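Local coordinates for 70-KDA soluble lytic transglycosylase (Escherichia coli, PDB 1SLY), which cleaves the glycosidic bonds between N-acetylmuramic acid and N-acetylglucosamine in peptidoglycan, leaving a 1,6-anhydro bond on the muramic acid, at residues E127-G132 with P154-E159; S462-P467 with G530-Q535; M495-G500 with E524-I529. All blocks are in the same frame, centred on the assembly; numbering follows the deposited sequence.

Contact 1. Residues E127-G132 with P154-E159; sequences ELWLTG and PLAYLE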
# COMPACT_ATOMS: atom_id res chain seq x y z
N GLU A 127 -0.05 -16.20 21.16
CA GLU A 127 0.33 -15.58 19.90
C GLU A 127 -0.77 -14.83 19.18
O GLU A 127 -0.46 -13.99 18.34
CB GLU A 127 0.98 -16.64 18.99
CG GLU A 127 2.28 -17.27 19.63
CD GLU A 127 3.42 -16.42 20.31
OE1 GLU A 127 3.45 -15.17 20.25
OE2 GLU A 127 4.33 -17.05 20.92
N LEU A 128 -2.03 -15.04 19.54
CA LEU A 128 -3.12 -14.22 19.01
C LEU A 128 -3.32 -13.00 19.90
O LEU A 128 -3.87 -11.99 19.47
CB LEU A 128 -4.42 -15.07 18.91
CG LEU A 128 -4.31 -16.10 17.77
CD1 LEU A 128 -5.26 -17.28 17.93
CD2 LEU A 128 -4.58 -15.35 16.49
N TRP A 129 -2.87 -13.05 21.14
CA TRP A 129 -2.93 -11.92 22.08
C TRP A 129 -1.84 -10.84 21.91
O TRP A 129 -2.07 -9.66 22.15
CB TRP A 129 -2.84 -12.53 23.45
CG TRP A 129 -2.88 -11.61 24.62
CD1 TRP A 129 -1.83 -11.05 25.29
CD2 TRP A 129 -4.08 -11.15 25.26
NE1 TRP A 129 -2.31 -10.29 26.30
CE2 TRP A 129 -3.67 -10.32 26.32
CE3 TRP A 129 -5.44 -11.38 25.04
CZ2 TRP A 129 -4.59 -9.69 27.17
CZ3 TRP A 129 -6.34 -10.76 25.88
CH2 TRP A 129 -5.92 -9.93 26.93
N LEU A 130 -0.61 -11.16 21.55
CA LEU A 130 0.43 -10.16 21.42
C LEU A 130 0.31 -9.33 20.14
O LEU A 130 1.04 -9.50 19.15
CB LEU A 130 1.76 -10.91 21.51
CG LEU A 130 1.92 -11.57 22.89
CD1 LEU A 130 3.08 -12.55 22.87
CD2 LEU A 130 2.11 -10.50 23.93
N THR A 131 -0.64 -8.38 20.28
CA THR A 131 -1.07 -7.47 19.21
C THR A 131 -1.99 -6.35 19.64
O THR A 131 -2.98 -6.59 20.32
CB THR A 131 -1.87 -8.14 18.04
OG1 THR A 131 -2.10 -7.10 17.09
CG2 THR A 131 -3.23 -8.77 18.45
N GLY A 132 -1.75 -5.11 19.25
CA GLY A 132 -2.64 -4.02 19.64
C GLY A 132 -3.80 -3.79 18.69
O GLY A 132 -4.65 -2.91 18.87
N PRO A 154 0.75 -12.39 33.50
CA PRO A 154 0.44 -10.95 33.74
C PRO A 154 1.33 -9.99 32.97
O PRO A 154 0.97 -8.85 32.68
CB PRO A 154 0.58 -10.73 35.25
CG PRO A 154 0.51 -12.10 35.79
CD PRO A 154 1.24 -12.96 34.77
N LEU A 155 2.54 -10.38 32.62
CA LEU A 155 3.30 -9.54 31.71
C LEU A 155 2.73 -9.57 30.28
O LEU A 155 2.64 -8.50 29.67
CB LEU A 155 4.75 -9.97 31.68
CG LEU A 155 5.34 -10.08 33.08
CD1 LEU A 155 6.77 -10.54 32.88
CD2 LEU A 155 5.12 -8.79 33.88
N ALA A 156 2.28 -10.75 29.79
CA ALA A 156 1.63 -10.90 28.46
C ALA A 156 0.40 -9.95 28.36
O ALA A 156 0.10 -9.37 27.33
CB ALA A 156 1.18 -12.35 28.26
N TYR A 157 -0.29 -9.77 29.47
CA TYR A 157 -1.35 -8.81 29.61
C TYR A 157 -0.80 -7.37 29.50
O TYR A 157 -1.16 -6.71 28.52
CB TYR A 157 -2.01 -9.02 30.95
CG TYR A 157 -3.42 -8.53 30.94
CD1 TYR A 157 -3.76 -7.21 31.21
CD2 TYR A 157 -4.42 -9.42 30.62
CE1 TYR A 157 -5.08 -6.80 31.16
CE2 TYR A 157 -5.73 -9.02 30.57
CZ TYR A 157 -6.05 -7.71 30.84
OH TYR A 157 -7.37 -7.36 30.76
N LEU A 158 0.05 -6.84 30.40
CA LEU A 158 0.58 -5.47 30.25
C LEU A 158 1.16 -5.18 28.86
O LEU A 158 0.92 -4.13 28.26
CB LEU A 158 1.69 -5.17 31.23
CG LEU A 158 1.39 -5.02 32.71
CD1 LEU A 158 2.74 -4.81 33.31
CD2 LEU A 158 0.53 -3.84 33.10
N GLU A 159 1.83 -6.13 28.26
CA GLU A 159 2.39 -5.96 26.91
C GLU A 159 1.35 -5.71 25.83
O GLU A 159 1.64 -4.98 24.88
CB GLU A 159 3.25 -7.19 26.59
CG GLU A 159 4.14 -7.11 25.36
CD GLU A 159 4.85 -5.78 25.10
OE1 GLU A 159 5.35 -5.11 26.04
OE2 GLU A 159 4.90 -5.40 23.92
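W129 reaches from the end of helix 118-129 to the first turn of helix 154-166. Its indole NE1 donates a hydrogen bond to the carbonyl O of A156, 2.8 Å away. The bond is bent, with 141° at the hydrogen. The oxygen lies in the indole plane, at the N-H edge of the ring. On the carbonyl side the donor stands well above the C=O plane. The far end of the indole meets Y157. W129 CZ2 comes within 3.5 Å of Y157 CD2, and W129 CH2 within 3.8 Å of Y157 CE2. The ring planes are inclined at 40°, an oblique pairing between two buried aromatics. The methyl of A156 adds a looser apolar touch, its CB 4.4 Å from W129 CD1.

L130 borders the same patch. Its CD2 is 4.1 Å from A156 O and 4.2 Å from E159 CG, so it packs on the aliphatic part of the glutamate. The E159 carboxylate turns to another partner and forms a salt bridge with R162.

The indole is placed by its first torsion. CG stands anti to the backbone N (chi1 -179°), which carries the ring across to helix 154-166. L130 is the first residue to leave helical geometry, and it centres an inverse gamma turn that bends the chain away after the tryptophan. Y157 is anchored at its far end, where OH is hydrogen-bonded to L176 O.

This is packing between helices of a mainly helical chain, away from the annotated sites. F143 and W146 of helix 139-148 meet the W129 ring edge-to-face, and R160 of helix 154-166 makes a cation-pi contact with it. The indole, from the end of helix 118-129, is therefore packed against helices 139-148 and 154-166.

Contact 2. Residues S462-P467 with G530-Q535; sequences SGKEIP and GTSYLQ. With BLG (4-O-(4-O-sulfonyl-N-acetylglucosamininyl)-5-methylhydroxy-L-proline-taurine), chain B.
Q535 joins helix 523-540 to the loop 462-467 in the lysozyme-like fold of the Slt-type domain. This loop links helix 454-462 to helix 468-479.

Hydrogen bonds come first. The side-chain amide of Q535 grips E465 from both ends. Its OE1 accepts the backbone N of E465 at 2.7 Å, with the donor tilted 38° out of the carbonyl plane. The same oxygen takes a weak second bond from I466 N, at 3.3 Å. Its NE2 donates to E465 OE1 at 3.1 Å. That bond is fairly straight, lies near the amide plane and uses the anti lone pair of the carboxylate oxygen. The three bonds would limit rotation of the amide. Q535 bends at chi2 (58°), which turns its end to the loop.

Van der Waals packing adds to this. The K464 chain lies across Q535, its CD 3.7 Å from Q535 CB, and its CE passes T531. I466 CD1 lies against the helix, 4.0 Å from T531 CB and 4.4 Å from L534 CB. The polar ends here have other partners: K464 NZ is hydrogen-bonded to Y460 O, and T531 OG1 to I527 O within its own helix.

Ligand binding falls to another side of the helix. Y533 leaves the helix away from the loop, and its OH accepts a hydrogen bond from BLG O3 of the bulgecin at 2.9 Å.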
# COMPACT_ATOMS: atom_id res chain seq x y z
N SER A 462 -7.46 13.30 -27.83
CA SER A 462 -7.42 14.11 -29.06
C SER A 462 -7.94 15.55 -28.95
O SER A 462 -7.37 16.46 -29.54
CB SER A 462 -8.24 13.49 -30.16
OG SER A 462 -7.51 12.38 -30.61
N GLY A 463 -9.03 15.85 -28.26
CA GLY A 463 -9.43 17.26 -28.13
C GLY A 463 -8.97 17.94 -26.84
O GLY A 463 -9.60 18.90 -26.34
N LYS A 464 -7.90 17.39 -26.28
CA LYS A 464 -7.37 17.83 -25.00
C LYS A 464 -5.91 18.29 -25.12
O LYS A 464 -5.21 17.93 -26.08
CB LYS A 464 -7.53 16.68 -24.04
CG LYS A 464 -8.83 16.72 -23.31
CD LYS A 464 -8.90 15.72 -22.17
CE LYS A 464 -10.34 15.31 -21.91
NZ LYS A 464 -10.98 14.70 -23.12
N GLU A 465 -5.38 19.10 -24.21
CA GLU A 465 -3.97 19.50 -24.33
C GLU A 465 -2.96 18.51 -23.71
O GLU A 465 -1.78 18.55 -24.05
CB GLU A 465 -3.77 20.86 -23.70
CG GLU A 465 -4.83 21.90 -23.93
CD GLU A 465 -4.57 23.19 -23.17
OE1 GLU A 465 -4.94 23.30 -21.97
OE2 GLU A 465 -3.99 24.10 -23.79
N ILE A 466 -3.41 17.71 -22.71
CA ILE A 466 -2.60 16.67 -22.06
C ILE A 466 -2.08 15.65 -23.03
O ILE A 466 -2.84 15.10 -23.81
CB ILE A 466 -3.34 15.85 -20.99
CG1 ILE A 466 -4.57 15.12 -21.56
CG2 ILE A 466 -3.64 16.81 -19.88
CD1 ILE A 466 -5.44 14.38 -20.58
N PRO A 467 -0.76 15.39 -23.14
CA PRO A 467 -0.30 14.38 -24.08
C PRO A 467 -0.85 13.02 -23.74
O PRO A 467 -1.15 12.69 -22.59
CB PRO A 467 1.23 14.51 -24.01
CG PRO A 467 1.56 15.35 -22.87
CD PRO A 467 0.38 16.24 -22.69
N GLY A 530 -11.62 10.46 -16.23
CA GLY A 530 -10.24 10.61 -15.77
C GLY A 530 -9.41 11.57 -16.56
O GLY A 530 -8.83 12.49 -15.98
N THR A 531 -9.33 11.39 -17.87
CA THR A 531 -8.64 12.35 -18.73
C THR A 531 -9.31 13.72 -18.63
O THR A 531 -8.65 14.75 -18.79
CB THR A 531 -8.66 11.97 -20.21
OG1 THR A 531 -10.02 11.91 -20.59
CG2 THR A 531 -7.97 10.65 -20.51
N SER A 532 -10.60 13.79 -18.30
CA SER A 532 -11.25 15.06 -18.05
C SER A 532 -10.71 15.68 -16.79
O SER A 532 -10.26 16.82 -16.83
CB SER A 532 -12.74 14.91 -17.90
OG SER A 532 -13.33 14.55 -19.15
N TYR A 533 -10.65 14.97 -15.65
CA TYR A 533 -10.01 15.51 -14.43
C TYR A 533 -8.50 15.85 -14.59
O TYR A 533 -8.03 16.88 -14.10
CB TYR A 533 -10.11 14.53 -13.29
CG TYR A 533 -9.78 15.22 -11.98
CD1 TYR A 533 -10.51 16.32 -11.58
CD2 TYR A 533 -8.76 14.75 -11.14
CE1 TYR A 533 -10.25 16.93 -10.37
CE2 TYR A 533 -8.50 15.36 -9.92
CZ TYR A 533 -9.26 16.44 -9.55
OH TYR A 533 -9.07 17.01 -8.33
N LEU A 534 -7.71 15.04 -15.29
CA LEU A 534 -6.33 15.37 -15.57
C LEU A 534 -6.16 16.62 -16.45
O LEU A 534 -5.27 17.40 -16.14
CB LEU A 534 -5.71 14.16 -16.19
CG LEU A 534 -4.19 14.19 -16.33
CD1 LEU A 534 -3.49 14.62 -15.04
CD2 LEU A 534 -3.79 12.81 -16.77
N GLN A 535 -6.96 16.90 -17.48
CA GLN A 535 -6.89 18.16 -18.27
C GLN A 535 -7.34 19.35 -17.45
O GLN A 535 -6.83 20.45 -17.57
CB GLN A 535 -7.77 18.04 -19.51
CG GLN A 535 -8.14 19.20 -20.38
CD GLN A 535 -6.95 19.91 -20.94
OE1 GLN A 535 -6.11 19.35 -21.64
NE2 GLN A 535 -6.86 21.19 -20.69
C1 BLG B . -7.34 12.17 -5.03
C2 BLG B . -8.43 12.76 -5.94
C3 BLG B . -8.44 14.27 -5.72
C4 BLG B . -8.52 14.62 -4.22
C5 BLG B . -7.46 13.87 -3.39
O5 BLG B . -7.52 12.48 -3.65
O1 BLG B . -7.40 10.81 -5.24
N2 BLG B . -8.21 12.38 -7.33
C7 BLG B . -9.05 11.71 -8.09
O7 BLG B . -10.16 11.35 -7.72
C8 BLG B . -8.60 11.46 -9.50
O3 BLG B . -9.54 14.90 -6.37
O4 BLG B . -8.30 16.03 -4.14
S4 BLG B . -9.44 17.00 -3.66
O41 BLG B . -10.75 16.40 -3.90
O42 BLG B . -9.35 18.21 -4.44
O43 BLG B . -9.21 17.31 -2.26
C6 BLG B . -7.66 14.02 -1.89
O6 BLG B . -8.90 14.61 -1.56
CA BLG B . -6.36 8.91 -5.79
CB BLG B . -6.33 10.09 -4.85
CG BLG B . -6.51 9.40 -3.52
CD BLG B . -5.46 8.26 -3.68
N BLG B . -5.39 8.01 -5.17
C9 BLG B . -6.12 9.24 -7.24
O9 BLG B . -4.70 9.26 -7.32
C10 BLG B . -5.76 6.96 -2.94
O10 BLG B . -6.77 6.26 -3.03
N3 BLG B . -4.68 6.60 -2.27
C11 BLG B . -4.55 5.40 -1.49
C12 BLG B . -5.09 5.67 -0.10
S BLG B . -4.52 4.22 0.84
OS1 BLG B . -5.37 4.21 2.10
OS2 BLG B . -4.60 2.98 -0.03
OS3 BLG B . -3.04 4.36 1.14

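Contact 3. Residues M495-G500 with E524-I529; sequences MQIMPG and ETNINI. With BLG (4-O-(4-O-sulfonyl-N-acetylglucosamininyl)-5-methylhydroxy-L-proline-taurine), chain B.
I497 lays its CD1 methyl against the amide of N526, 3.5 Å from N526 ND2. The two side chains run antiparallel alongside each other. The same isoleucine also meets I529 at about a right angle. Its CD1 is 4.0 Å from I529 CB, and its CG2 lies equally near I529 CG2.

The polar link is made by the N526 amide. Its OD1 accepts the backbone N of M495 at 2.7 Å, in the carbonyl plane, with 154° at the hydrogen. Its ND2 is hydrogen-bonded to S492 O. Both ends of this buried amide are thus satisfied, which holds its plane in place. At chi1 -163° the CB-CG bond of N526 turns away from its own N and carries the amide out to the loop. A leucine here would probably leave M495 N and S492 O without their side-chain partners and loosen the loop at this point.

The loop here fits a G1 beta bulge, in which Q496 and I497 both face S492. Q496 takes the left-handed backbone form (phi 44°). This residue lies beside E478, the predicted active-site residue.

The loop then lines the bulgecin pocket, to which Q496, I497 and M498 all belong. M498 N donates a nearly straight hydrogen bond to the acetamido oxygen BLG O7, at 2.8 Å. Q496 O lies 3.2 Å from BLG C9. N526 therefore stands as a second-shell residue behind the backbone of a loop that lines the pocket.

M498 is also the N-cap residue of helix 499-508, whose A502 touches both I497 and I529. M495 packs on A475 of helix 468-479, and I527 meets F457 and Y460 of helix 454-462. Helix 523-540 lies among them.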
# COMPACT_ATOMS: atom_id res chain seq x y z
N MET A 495 -7.84 4.76 -13.87
CA MET A 495 -7.19 5.97 -13.41
C MET A 495 -7.53 6.30 -11.97
O MET A 495 -7.29 7.39 -11.47
CB MET A 495 -7.60 7.09 -14.29
CG MET A 495 -6.80 6.94 -15.52
SD MET A 495 -7.48 7.90 -16.86
CE MET A 495 -6.56 9.41 -16.58
N GLN A 496 -8.08 5.36 -11.25
CA GLN A 496 -8.36 5.51 -9.84
C GLN A 496 -8.99 6.81 -9.38
O GLN A 496 -8.51 7.49 -8.48
CB GLN A 496 -7.07 5.27 -9.06
CG GLN A 496 -6.54 3.86 -9.14
CD GLN A 496 -7.33 2.91 -8.29
OE1 GLN A 496 -7.25 2.91 -7.08
NE2 GLN A 496 -8.17 2.09 -8.86
N ILE A 497 -10.13 7.03 -10.00
CA ILE A 497 -11.00 8.21 -9.82
C ILE A 497 -11.83 8.07 -8.58
O ILE A 497 -12.51 7.06 -8.40
CB ILE A 497 -11.96 8.37 -11.01
CG1 ILE A 497 -11.16 8.48 -12.29
CG2 ILE A 497 -12.76 9.62 -10.86
CD1 ILE A 497 -11.79 8.25 -13.63
N MET A 498 -11.75 9.02 -7.69
CA MET A 498 -12.59 8.97 -6.50
C MET A 498 -14.05 9.27 -6.89
O MET A 498 -14.28 10.12 -7.75
CB MET A 498 -12.11 9.99 -5.46
CG MET A 498 -10.78 9.75 -4.81
SD MET A 498 -10.87 8.64 -3.40
CE MET A 498 -11.46 9.90 -2.29
N PRO A 499 -15.09 8.65 -6.30
CA PRO A 499 -16.50 8.95 -6.54
C PRO A 499 -16.85 10.43 -6.49
O PRO A 499 -17.40 10.97 -7.45
CB PRO A 499 -17.22 8.16 -5.48
CG PRO A 499 -16.32 6.98 -5.37
CD PRO A 499 -14.99 7.61 -5.26
N GLY A 500 -16.45 11.08 -5.38
CA GLY A 500 -16.66 12.51 -5.17
C GLY A 500 -16.08 13.36 -6.29
O GLY A 500 -16.75 14.28 -6.76
N GLU A 524 -13.70 2.48 -20.85
CA GLU A 524 -14.05 3.75 -21.49
C GLU A 524 -14.67 4.83 -20.61
O GLU A 524 -14.38 6.01 -20.82
CB GLU A 524 -14.99 3.51 -22.63
CG GLU A 524 -14.75 4.43 -23.80
CD GLU A 524 -16.00 4.68 -24.63
OE1 GLU A 524 -16.90 5.40 -24.14
OE2 GLU A 524 -16.07 4.20 -25.78
N THR A 525 -15.48 4.49 -19.60
CA THR A 525 -16.05 5.53 -18.74
C THR A 525 -15.00 6.10 -17.82
O THR A 525 -14.93 7.31 -17.60
CB THR A 525 -17.20 5.05 -17.83
OG1 THR A 525 -18.22 4.61 -18.72
CG2 THR A 525 -17.83 6.11 -16.95
N ASN A 526 -14.14 5.21 -17.33
CA ASN A 526 -13.05 5.64 -16.47
C ASN A 526 -12.05 6.53 -17.25
O ASN A 526 -11.69 7.62 -16.79
CB ASN A 526 -12.40 4.41 -15.93
CG ASN A 526 -11.55 4.72 -14.74
OD1 ASN A 526 -10.36 4.87 -14.91
ND2 ASN A 526 -12.02 4.80 -13.50
N ILE A 527 -11.67 6.14 -18.46
CA ILE A 527 -10.78 6.96 -19.27
C ILE A 527 -11.42 8.31 -19.64
O ILE A 527 -10.74 9.32 -19.75
CB ILE A 527 -10.36 6.20 -20.58
CG1 ILE A 527 -9.47 5.01 -20.12
CG2 ILE A 527 -9.61 7.12 -21.58
CD1 ILE A 527 -8.91 4.08 -21.18
N ASN A 528 -12.73 8.40 -19.78
CA ASN A 528 -13.35 9.66 -20.08
C ASN A 528 -13.41 10.53 -18.82
O ASN A 528 -12.80 11.59 -18.87
CB ASN A 528 -14.72 9.37 -20.66
CG ASN A 528 -15.40 10.59 -21.26
OD1 ASN A 528 -16.62 10.68 -21.23
ND2 ASN A 528 -14.73 11.59 -21.81
N ILE A 529 -14.05 10.19 -17.69
CA ILE A 529 -14.05 11.06 -16.50
C ILE A 529 -12.58 11.39 -16.12
O ILE A 529 -12.29 12.53 -15.79
CB ILE A 529 -14.71 10.39 -15.22
CG1 ILE A 529 -16.20 10.25 -15.24
CG2 ILE A 529 -14.54 11.32 -14.04
CD1 ILE A 529 -16.69 9.60 -16.45
C1 BLG B . -7.34 12.17 -5.03
C2 BLG B . -8.43 12.76 -5.94
C3 BLG B . -8.44 14.27 -5.72
C4 BLG B . -8.52 14.62 -4.22
C5 BLG B . -7.46 13.87 -3.39
O5 BLG B . -7.52 12.48 -3.65
O1 BLG B . -7.40 10.81 -5.24
N2 BLG B . -8.21 12.38 -7.33
C7 BLG B . -9.05 11.71 -8.09
O7 BLG B . -10.16 11.35 -7.72
C8 BLG B . -8.60 11.46 -9.50
O3 BLG B . -9.54 14.90 -6.37
O4 BLG B . -8.30 16.03 -4.14
S4 BLG B . -9.44 17.00 -3.66
O41 BLG B . -10.75 16.40 -3.90
O42 BLG B . -9.35 18.21 -4.44
O43 BLG B . -9.21 17.31 -2.26
C6 BLG B . -7.66 14.02 -1.89
O6 BLG B . -8.90 14.61 -1.56
CA BLG B . -6.36 8.91 -5.79
CB BLG B . -6.33 10.09 -4.85
CG BLG B . -6.51 9.40 -3.52
CD BLG B . -5.46 8.26 -3.68
N BLG B . -5.39 8.01 -5.17
C9 BLG B . -6.12 9.24 -7.24
O9 BLG B . -4.70 9.26 -7.32
C10 BLG B . -5.76 6.96 -2.94
O10 BLG B . -6.77 6.26 -3.03
N3 BLG B . -4.68 6.60 -2.27
C11 BLG B . -4.55 5.40 -1.49
C12 BLG B . -5.09 5.67 -0.10
S BLG B . -4.52 4.22 0.84
OS1 BLG B . -5.37 4.21 2.10
OS2 BLG B . -4.60 2.98 -0.03
OS3 BLG B . -3.04 4.36 1.14

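Contacts 2 and 3 share helix 523-540 and the Slt-type domain, with centres about 12 Å apart. They touch where M495 CE and I497 CD1 pack on G530 and T531. Both reach the bulgecin, contact 3 through a backbone N-H and contact 2 through a tyrosine hydroxyl. Contact 1 stands apart, with its centre about 53 Å from that of contact 2 and 44 Å from that of contact 3, across the chain's centre. Contacts 1 and 3 are buried; contact 2 is partly open. Aromatic rings dominate contact 1. Contacts 2 and 3 each hold a loop backbone by a side-chain amide, near the surface in one and beside the active site in the other.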